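Local structure of lipase (Penicillium expansum, 3G7N) at residues K56-I61 against T112-L117; Y124-V129 against Q147-K152; R182-L187 against S227-N232. The protein hydrolyses triacylglycerols and related acylglycerol lipids, releasing free fatty acids, as a secreted alkaline lipase of the alpha/beta-hydrolase superfamily. All blocks are in the same frame, centred on the assembly; numbering follows the deposited sequence.

Contact 1 of 3, residues K56-I61 against T112-L117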
loop_
_atom_site.group_PDB
_atom_site.type_symbol
_atom_site.label_atom_id
_atom_site.label_comp_id
_atom_site.label_asym_id
_atom_site.label_seq_id
_atom_site.Cartn_x
_atom_site.Cartn_y
_atom_site.Cartn_z
ATOM N N LYS A 56 -15.709 -10.666 -0.096
ATOM C CA LYS A 56 -16.415 -9.993 0.990
ATOM C C LYS A 56 -15.541 -8.931 1.635
ATOM O O LYS A 56 -15.354 -8.872 2.848
ATOM C CB LYS A 56 -16.937 -11.000 2.028
ATOM C CG LYS A 56 -17.982 -11.964 1.454
ATOM C CD LYS A 56 -18.567 -12.855 2.555
ATOM C CE LYS A 56 -19.837 -13.570 2.097
ATOM N NZ LYS A 56 -19.611 -14.386 0.872
ATOM N N THR A 57 -15.020 -8.068 0.763
ATOM C CA THR A 57 -14.196 -6.948 1.223
ATOM C C THR A 57 -14.679 -5.630 0.672
ATOM O O THR A 57 -15.341 -5.565 -0.372
ATOM C CB THR A 57 -12.721 -7.088 0.836
ATOM O OG1 THR A 57 -12.625 -7.147 -0.592
ATOM C CG2 THR A 57 -12.074 -8.293 1.506
ATOM N N ILE A 58 -14.338 -4.585 1.411
ATOM C CA ILE A 58 -14.419 -3.208 0.949
ATOM C C ILE A 58 -12.986 -2.726 0.789
ATOM O O ILE A 58 -12.172 -2.894 1.703
ATOM C CB ILE A 58 -15.163 -2.355 1.994
ATOM C CG1 ILE A 58 -16.623 -2.813 2.055
ATOM C CG2 ILE A 58 -15.043 -0.856 1.702
ATOM C CD1 ILE A 58 -17.345 -2.429 3.332
ATOM N N ALA A 59 -12.665 -2.260 -0.425
ATOM C CA ALA A 59 -11.274 -2.073 -0.864
ATOM C C ALA A 59 -11.001 -0.611 -1.176
ATOM O O ALA A 59 -11.808 0.076 -1.807
ATOM C CB ALA A 59 -11.020 -2.903 -2.105
ATOM N N VAL A 60 -9.819 -0.179 -0.759
ATOM C CA VAL A 60 -9.241 1.117 -1.129
ATOM C C VAL A 60 -7.965 0.867 -1.927
ATOM O O VAL A 60 -6.999 0.292 -1.399
ATOM C CB VAL A 60 -8.894 1.940 0.128
ATOM C CG1 VAL A 60 -8.264 3.268 -0.263
ATOM C CG2 VAL A 60 -10.145 2.159 1.020
ATOM N N ILE A 61 -7.974 1.253 -3.198
ATOM C CA ILE A 61 -6.874 0.918 -4.107
ATOM C C ILE A 61 -6.258 2.230 -4.577
ATOM O O ILE A 61 -6.939 3.053 -5.195
ATOM C CB ILE A 61 -7.371 0.140 -5.331
ATOM C CG1 ILE A 61 -8.179 -1.100 -4.926
ATOM C CG2 ILE A 61 -6.190 -0.281 -6.202
ATOM C CD1 ILE A 61 -8.923 -1.753 -6.092
ATOM N N THR A 112 -15.424 8.509 4.157
ATOM C CA THR A 112 -16.865 8.659 3.945
ATOM C C THR A 112 -17.435 7.547 3.071
ATOM O O THR A 112 -18.467 6.961 3.385
ATOM C CB THR A 112 -17.188 10.035 3.334
ATOM O OG1 THR A 112 -16.827 11.055 4.276
ATOM C CG2 THR A 112 -18.682 10.170 3.041
ATOM N N GLU A 113 -16.735 7.202 1.999
ATOM C CA GLU A 113 -17.219 6.156 1.108
ATOM C C GLU A 113 -17.109 4.790 1.766
ATOM O O GLU A 113 -18.036 3.973 1.670
ATOM C CB GLU A 113 -16.467 6.176 -0.225
ATOM C CG GLU A 113 -16.883 5.061 -1.173
ATOM C CD GLU A 113 -18.325 5.166 -1.669
ATOM O OE1 GLU A 113 -18.978 6.213 -1.463
ATOM O OE2 GLU A 113 -18.754 4.257 -2.409
ATOM N N VAL A 114 -16.030 4.532 2.486
ATOM C CA VAL A 114 -15.919 3.261 3.196
ATOM C C VAL A 114 -17.063 3.108 4.216
ATOM O O VAL A 114 -17.658 2.026 4.340
ATOM C CB VAL A 114 -14.535 3.082 3.852
ATOM C CG1 VAL A 114 -14.509 1.843 4.773
ATOM C CG2 VAL A 114 -13.439 3.005 2.785
ATOM N N LYS A 115 -17.398 4.191 4.916
ATOM C CA LYS A 115 -18.477 4.133 5.895
ATOM C C LYS A 115 -19.820 3.854 5.232
ATOM O O LYS A 115 -20.589 3.013 5.708
ATOM C CB LYS A 115 -18.542 5.430 6.691
ATOM C CG LYS A 115 -19.465 5.367 7.897
ATOM C CD LYS A 115 -19.567 6.731 8.565
ATOM C CE LYS A 115 -20.345 6.637 9.876
ATOM N NZ LYS A 115 -20.197 7.862 10.719
ATOM N N ALA A 116 -20.036 4.422 4.052
ATOM C CA ALA A 116 -21.244 4.130 3.307
ATOM C C ALA A 116 -21.287 2.664 2.867
ATOM O O ALA A 116 -22.341 2.015 2.913
ATOM C CB ALA A 116 -21.353 5.056 2.104
ATOM N N LEU A 117 -20.151 2.121 2.439
ATOM C CA LEU A 117 -20.115 0.736 1.999
ATOM C C LEU A 117 -20.287 -0.230 3.165
ATOM O O LEU A 117 -20.918 -1.277 3.018
ATOM C CB LEU A 117 -18.838 0.448 1.208
ATOM C CG LEU A 117 -18.805 1.075 -0.184
ATOM C CD1 LEU A 117 -17.390 1.001 -0.763
ATOM C CD2 LEU A 117 -19.785 0.375 -1.096
#
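Two first torsions of the same kind set Ile58 against Leu117: chi1 of -67° places CG1 of Ile58 trans to its own carbonyl carbon, and the -72° of Leu117 does likewise for CG. Ile58 then offers three carbons to the helix. Its CD1 ends over the last backbone group of residues 112-117, 3.7 Å from Leu117 C, and lies 3.9 Å from Leu117 CB. The CG2 branch meets the far end of the leucine, at 3.9 Å from Leu117 CD1, and also comes within 4.1 Å of Val114 CG1. The two side chains meet at a slant, CD1 of Ile58 near the leucine backbone and CG2 near its CD1 methyl. One turn earlier on the helix, Val114 uses its other branch: Val114 CG2 touches Val60 CG2 at 3.8 Å, the two valines standing roughly at right angles. This is the packing of a helix on one face of the central sheet of an alpha/beta-hydrolase fold, with strand 57-62 facing helix 97-120; the short segments run nearly antiparallel, at 166°, their axes 9.3 Å apart. No hydrogen bond crosses, and the four touching residues are buried, so apolar contact carries the join. An alanine in place of Ile58 would remove CG1, CG2 and CD1 and would probably leave a gap beside Leu117 and Val114 CG1. The same layer continues to neighbouring strands, where Leu117 touches Val35 and Val49, while Ile58 also reaches Leu126 on strand 125-131.

Contact 2 of 3, residues Y124-V129 against Q147-K152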
loop_
_atom_site.group_PDB
_atom_site.type_symbol
_atom_site.label_atom_id
_atom_site.label_comp_id
_atom_site.label_asym_id
_atom_site.label_seq_id
_atom_site.Cartn_x
_atom_site.Cartn_y
_atom_site.Cartn_z
ATOM N N TYR A 124 -18.679 -7.360 5.498
ATOM C CA TYR A 124 -17.430 -7.346 4.729
ATOM C C TYR A 124 -16.269 -6.840 5.574
ATOM O O TYR A 124 -16.448 -6.087 6.513
ATOM C CB TYR A 124 -17.597 -6.467 3.491
ATOM C CG TYR A 124 -18.363 -7.119 2.352
ATOM C CD1 TYR A 124 -19.255 -8.176 2.572
ATOM C CD2 TYR A 124 -18.274 -6.607 1.071
ATOM C CE1 TYR A 124 -20.049 -8.658 1.540
ATOM C CE2 TYR A 124 -19.019 -7.109 0.037
ATOM C CZ TYR A 124 -19.882 -8.162 0.266
ATOM O OH TYR A 124 -20.647 -8.667 -0.771
ATOM N N THR A 125 -15.070 -7.333 5.280
ATOM C CA THR A 125 -13.856 -6.830 5.936
ATOM C C THR A 125 -13.207 -5.763 5.033
ATOM O O THR A 125 -13.722 -5.483 3.932
ATOM C CB THR A 125 -12.867 -7.983 6.200
ATOM O OG1 THR A 125 -12.495 -8.593 4.961
ATOM C CG2 THR A 125 -13.526 -9.049 7.120
ATOM N N LEU A 126 -12.117 -5.160 5.502
ATOM C CA LEU A 126 -11.478 -4.036 4.792
ATOM C C LEU A 126 -10.156 -4.470 4.187
ATOM O O LEU A 126 -9.399 -5.261 4.769
ATOM C CB LEU A 126 -11.243 -2.868 5.749
ATOM C CG LEU A 126 -12.482 -2.363 6.487
ATOM C CD1 LEU A 126 -12.106 -1.168 7.356
ATOM C CD2 LEU A 126 -13.593 -1.983 5.503
ATOM N N GLU A 127 -9.821 -3.852 3.060
ATOM C CA GLU A 127 -8.489 -4.010 2.499
ATOM C C GLU A 127 -8.035 -2.728 1.832
ATOM O O GLU A 127 -8.843 -1.936 1.333
ATOM C CB GLU A 127 -8.436 -5.179 1.526
ATOM C CG GLU A 127 -9.241 -5.013 0.282
ATOM C CD GLU A 127 -9.117 -6.214 -0.655
ATOM O OE1 GLU A 127 -8.006 -6.811 -0.724
ATOM O OE2 GLU A 127 -10.071 -6.494 -1.405
ATOM N N ALA A 128 -6.722 -2.519 1.837
ATOM C CA ALA A 128 -6.104 -1.375 1.149
ATOM C C ALA A 128 -4.904 -1.892 0.393
ATOM O O ALA A 128 -4.216 -2.803 0.858
ATOM C CB ALA A 128 -5.668 -0.344 2.162
ATOM N N VAL A 129 -4.654 -1.325 -0.787
ATOM C CA VAL A 129 -3.576 -1.835 -1.640
ATOM C C VAL A 129 -3.101 -0.740 -2.573
ATOM O O VAL A 129 -3.886 0.125 -2.994
ATOM C CB VAL A 129 -4.085 -3.055 -2.455
ATOM C CG1 VAL A 129 -5.305 -2.712 -3.265
ATOM C CG2 VAL A 129 -3.018 -3.627 -3.330
ATOM N N GLN A 147 -7.947 3.061 12.557
ATOM C CA GLN A 147 -8.354 4.021 13.580
ATOM C C GLN A 147 -9.817 4.424 13.402
ATOM O O GLN A 147 -10.546 4.612 14.397
ATOM C CB GLN A 147 -7.464 5.254 13.516
ATOM C CG GLN A 147 -6.059 5.010 14.029
ATOM C CD GLN A 147 -5.967 5.181 15.525
ATOM O OE1 GLN A 147 -5.562 4.259 16.241
ATOM N NE2 GLN A 147 -6.257 6.371 15.990
ATOM N N ASN A 148 -10.272 4.565 12.159
ATOM C CA ASN A 148 -11.658 4.954 11.912
ATOM C C ASN A 148 -12.650 3.809 12.028
ATOM O O ASN A 148 -13.817 4.032 12.375
ATOM C CB ASN A 148 -11.804 5.627 10.552
ATOM C CG ASN A 148 -11.456 7.108 10.598
ATOM O OD1 ASN A 148 -12.303 7.938 10.936
ATOM N ND2 ASN A 148 -10.187 7.447 10.343
ATOM N N PHE A 149 -12.196 2.582 11.795
ATOM C CA PHE A 149 -13.075 1.412 11.751
ATOM C C PHE A 149 -12.496 0.271 12.597
ATOM O O PHE A 149 -12.197 -0.806 12.092
ATOM C CB PHE A 149 -13.321 0.975 10.294
ATOM C CG PHE A 149 -13.816 2.082 9.411
ATOM C CD1 PHE A 149 -15.092 2.606 9.584
ATOM C CD2 PHE A 149 -13.029 2.587 8.386
ATOM C CE1 PHE A 149 -15.546 3.629 8.803
ATOM C CE2 PHE A 149 -13.481 3.619 7.601
ATOM C CZ PHE A 149 -14.758 4.118 7.777
ATOM N N PRO A 150 -12.434 0.482 13.933
ATOM C CA PRO A 150 -11.744 -0.467 14.800
ATOM C C PRO A 150 -12.466 -1.811 15.002
ATOM O O PRO A 150 -11.831 -2.800 15.374
ATOM C CB PRO A 150 -11.641 0.283 16.133
ATOM C CG PRO A 150 -12.747 1.278 16.101
ATOM C CD PRO A 150 -12.838 1.701 14.657
ATOM N N ASP A 151 -13.714 -1.899 14.570
ATOM C CA ASP A 151 -14.440 -3.164 14.643
ATOM C C ASP A 151 -14.402 -3.993 13.362
ATOM O O ASP A 151 -15.142 -4.967 13.234
ATOM C CB ASP A 151 -15.888 -2.915 15.074
ATOM C CG ASP A 151 -16.645 -2.042 14.097
ATOM O OD1 ASP A 151 -16.004 -1.423 13.219
ATOM O OD2 ASP A 151 -17.875 -1.875 14.278
ATOM N N LYS A 152 -13.529 -3.628 12.416
ATOM C CA LYS A 152 -13.446 -4.366 11.148
ATOM C C LYS A 152 -12.092 -5.039 11.018
ATOM O O LYS A 152 -11.055 -4.400 11.264
ATOM C CB LYS A 152 -13.643 -3.416 9.968
ATOM C CG LYS A 152 -15.003 -2.747 9.931
ATOM C CD LYS A 152 -16.145 -3.742 9.718
ATOM C CE LYS A 152 -17.491 -3.065 9.989
ATOM N NZ LYS A 152 -18.608 -3.960 9.603
HETATM O O HOH W 1 -18.378 -4.075 6.788
#
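Lys152 CB, next to its backbone, meets the outer half of Leu126, at 3.8 Å from Leu126 CG and equally close to Leu126 CD1. Leucine CG stands opposite its carbonyl carbon, and chi2 of -178° extends the CD1 branch outward from the strand to the segment 147-152. There CD1 touches two residues, since it is also 3.8 Å from Phe149 CB. The phenylalanine crosses the leucine at about a right angle; its ring atom CD2 is 4.0 Å from Leu126 CD1, an oblique approach to the ring. Asn148 CB covers one face of that ring, displaced toward the rim. In the lysine, the bend at chi2, -65°, puts Lys152 CD 4.0 Å from Tyr124 O, and the extended chi3 and chi4 carry NZ onward to a water. The ammonium group does not bond that carbonyl directly: the water accepts from Lys152 NZ at 2.8 Å and donates to Tyr124 O at 2.8 Å. The aliphatic part of the lysine thus packs on the leucine while its charged end is linked through this water to the carbonyl just before the strand. These residues belong to a beta-alpha-beta unit, strand 125-131, helix 133-148 and strand 154-159, and the contact sits where the helix ends and the chain turns back to the sheet. Phe149 is the first residue to leave helical geometry. A type I turn from Phe149 to Lys152, with Lys152 N bonded to Phe149 O, brings both side chains round to Leu126. Beyond the turn, Leu126 pairs through its backbone with Ser153 and Val155, and helix 97-120 borders the cluster, Ile118 touching both Phe149 and Lys152.

Contact 3 of 3, residues R182-L187 against S227-N232. With SO4 (sulfate ion), chain D.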
loop_
_atom_site.group_PDB
_atom_site.type_symbol
_atom_site.label_atom_id
_atom_site.label_comp_id
_atom_site.label_asym_id
_atom_site.label_seq_id
_atom_site.Cartn_x
_atom_site.Cartn_y
_atom_site.Cartn_z
ATOM N N ARG A 182 4.128 -5.651 3.362
ATOM C CA ARG A 182 4.946 -4.951 2.348
ATOM C C ARG A 182 5.436 -5.963 1.343
ATOM O O ARG A 182 6.332 -6.755 1.658
ATOM C CB ARG A 182 6.127 -4.247 3.020
ATOM C CG ARG A 182 5.684 -3.142 3.926
ATOM C CD ARG A 182 6.857 -2.294 4.400
ATOM N NE ARG A 182 7.743 -3.053 5.279
ATOM C CZ ARG A 182 9.005 -3.386 4.992
ATOM N NH1 ARG A 182 9.523 -3.213 3.768
ATOM N NH2 ARG A 182 9.748 -3.957 5.934
ATOM N N GLY A 183 4.837 -5.990 0.161
ATOM C CA GLY A 183 5.211 -6.980 -0.846
ATOM C C GLY A 183 6.177 -6.376 -1.844
ATOM O O GLY A 183 5.809 -5.445 -2.572
ATOM N N ASN A 184 7.410 -6.904 -1.877
ATOM C CA ASN A 184 8.498 -6.303 -2.660
ATOM C C ASN A 184 9.061 -7.231 -3.724
ATOM O O ASN A 184 8.789 -8.447 -3.738
ATOM C CB ASN A 184 9.587 -5.801 -1.712
ATOM C CG ASN A 184 9.121 -4.619 -0.925
ATOM O OD1 ASN A 184 8.245 -3.877 -1.385
ATOM N ND2 ASN A 184 9.667 -4.425 0.268
ATOM N N ASN A 185 9.788 -6.630 -4.656
ATOM C CA ASN A 185 10.264 -7.337 -5.833
ATOM C C ASN A 185 11.787 -7.288 -5.953
ATOM O O ASN A 185 12.437 -6.295 -5.583
ATOM C CB ASN A 185 9.621 -6.735 -7.079
ATOM C CG ASN A 185 9.732 -7.643 -8.289
ATOM O OD1 ASN A 185 9.349 -8.808 -8.213
ATOM N ND2 ASN A 185 10.156 -7.095 -9.427
ATOM N N VAL A 186 12.332 -8.325 -6.584
ATOM C CA VAL A 186 13.737 -8.340 -6.944
ATOM C C VAL A 186 14.098 -7.153 -7.810
ATOM O O VAL A 186 13.272 -6.593 -8.520
ATOM C CB VAL A 186 14.128 -9.631 -7.669
ATOM C CG1 VAL A 186 14.065 -10.820 -6.717
ATOM C CG2 VAL A 186 13.305 -9.828 -8.928
ATOM N N LEU A 187 15.353 -6.709 -7.672
ATOM C CA LEU A 187 15.905 -5.686 -8.554
ATOM C C LEU A 187 15.235 -4.334 -8.392
ATOM O O LEU A 187 15.280 -3.505 -9.294
ATOM C CB LEU A 187 15.891 -6.133 -10.026
ATOM C CG LEU A 187 16.868 -7.257 -10.375
ATOM C CD1 LEU A 187 16.559 -7.782 -11.766
ATOM C CD2 LEU A 187 18.309 -6.750 -10.283
ATOM N N SER A 227 17.976 -10.938 3.060
ATOM C CA SER A 227 17.525 -11.803 1.978
ATOM C C SER A 227 16.399 -11.196 1.158
ATOM O O SER A 227 16.000 -11.749 0.138
ATOM C CB SER A 227 17.090 -13.161 2.514
ATOM O OG SER A 227 18.214 -13.850 3.043
ATOM N N CYS A 228 15.902 -10.044 1.593
ATOM C CA CYS A 228 14.805 -9.393 0.880
ATOM C C CYS A 228 15.323 -8.043 0.367
ATOM O O CYS A 228 16.466 -7.958 -0.099
ATOM C CB CYS A 228 13.570 -9.277 1.779
ATOM S SG CYS A 228 13.010 -10.895 2.391
ATOM N N SER A 229 14.478 -7.018 0.334
ATOM C CA SER A 229 14.870 -5.756 -0.310
ATOM C C SER A 229 16.200 -5.209 0.251
ATOM O O SER A 229 17.038 -4.704 -0.511
ATOM C CB SER A 229 13.749 -4.705 -0.215
ATOM O OG SER A 229 13.300 -4.512 1.123
ATOM N N ALA A 230 16.349 -5.192 1.576
ATOM C CA ALA A 230 17.475 -4.491 2.192
ATOM C C ALA A 230 18.813 -4.998 1.684
ATOM O O ALA A 230 19.798 -4.266 1.726
ATOM C CB ALA A 230 17.413 -4.618 3.709
ATOM N N GLY A 231 18.864 -6.261 1.274
ATOM C CA GLY A 231 20.123 -6.869 0.851
ATOM C C GLY A 231 20.339 -6.899 -0.645
ATOM O O GLY A 231 21.296 -7.510 -1.111
ATOM N N ASN A 232 19.457 -6.277 -1.424
ATOM C CA ASN A 232 19.469 -6.503 -2.867
ATOM C C ASN A 232 20.415 -5.629 -3.679
ATOM O O ASN A 232 20.508 -5.755 -4.905
ATOM C CB ASN A 232 18.050 -6.546 -3.466
ATOM C CG ASN A 232 17.392 -5.174 -3.583
ATOM O OD1 ASN A 232 18.016 -4.116 -3.431
ATOM N ND2 ASN A 232 16.094 -5.192 -3.887
HETATM S S SO4 D . 19.894 -14.809 0.047
HETATM O O1 SO4 D . 18.980 -15.716 0.751
HETATM O O2 SO4 D . 20.765 -14.148 1.019
HETATM O O3 SO4 D . 20.711 -15.564 -0.901
HETATM O O4 SO4 D . 19.126 -13.789 -0.667
HETATM O O HOH W 2 12.628 -3.307 3.626
#
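Asn184, near the end of strand 179-185, a parallel strand of the alpha/beta-hydrolase sheet, faces Ser229, on a short 3-10 turn at 229-231 in the loop after strand 218-219. Both CB atoms point across the contact. Asn184 ND2 comes to 3.7 Å from Ser229 OG, too long for a bond; each of these atoms is instead hydrogen-bonded to OE2 of Glu207, so one carboxylate oxygen on the adjoining strand 206-210 holds both. The serine hydroxyl sits between its own backbone N and carbonyl carbon, chi1 53°, which turns it to the strand. It has a second partner: a water donates to Ser229 OG at 2.9 Å and accepts from Arg182 NH1 at 3.1 Å. The arginine therefore reaches the turn through water, while its NH2 bonds Gln223. At the other end of the contact Asn232 also points to residues 182-187, near the strand end, its CG in the same kind of position with chi1 at 75°. Its amide nitrogen lies near the chain there, Asn232 ND2 being 4.1 Å from Leu187 N, without bonding to it. ND2 bonds the backbone carbonyl of Asp188, the probable charge-relay aspartate, and the hydroxyl of Tyr209, while OD1 accepts from Met234 N; the amide is thus gripped from both ends and its rotation fixed. Asn185 points away from the loop, with ND2 bonded to Gly240 O, just before His241, the probable charge-relay histidine. The loop is further tied down by the disulfide from Cys228 to Cys220. Within the turn, the backbone bond from Asn232 N to Ser229 O measures 3.0 Å.

Overall arrangement
The three contacts follow one another along the chain, each closing before the next opens, and all reach the same mixed sheet. Contacts 1 and 2 are neighbours, their centres 8 Å apart: strands 57-62 and 125-131 lie side by side, and the backbone of Ile58 probably bonds that of Thr125. Helix 97-120 of contact 1 is followed in the chain by strand 125-131 of contact 2, which runs on to Ser132, the probable nucleophile, consistent with the nucleophile elbow of this fold. Contact 3 lies on the opposite side of the chain's centre, its own centre about 30 Å and 27 Å from theirs. Contacts 1 and 2 lie away from the catalytic residues; contact 3 borders Asp188.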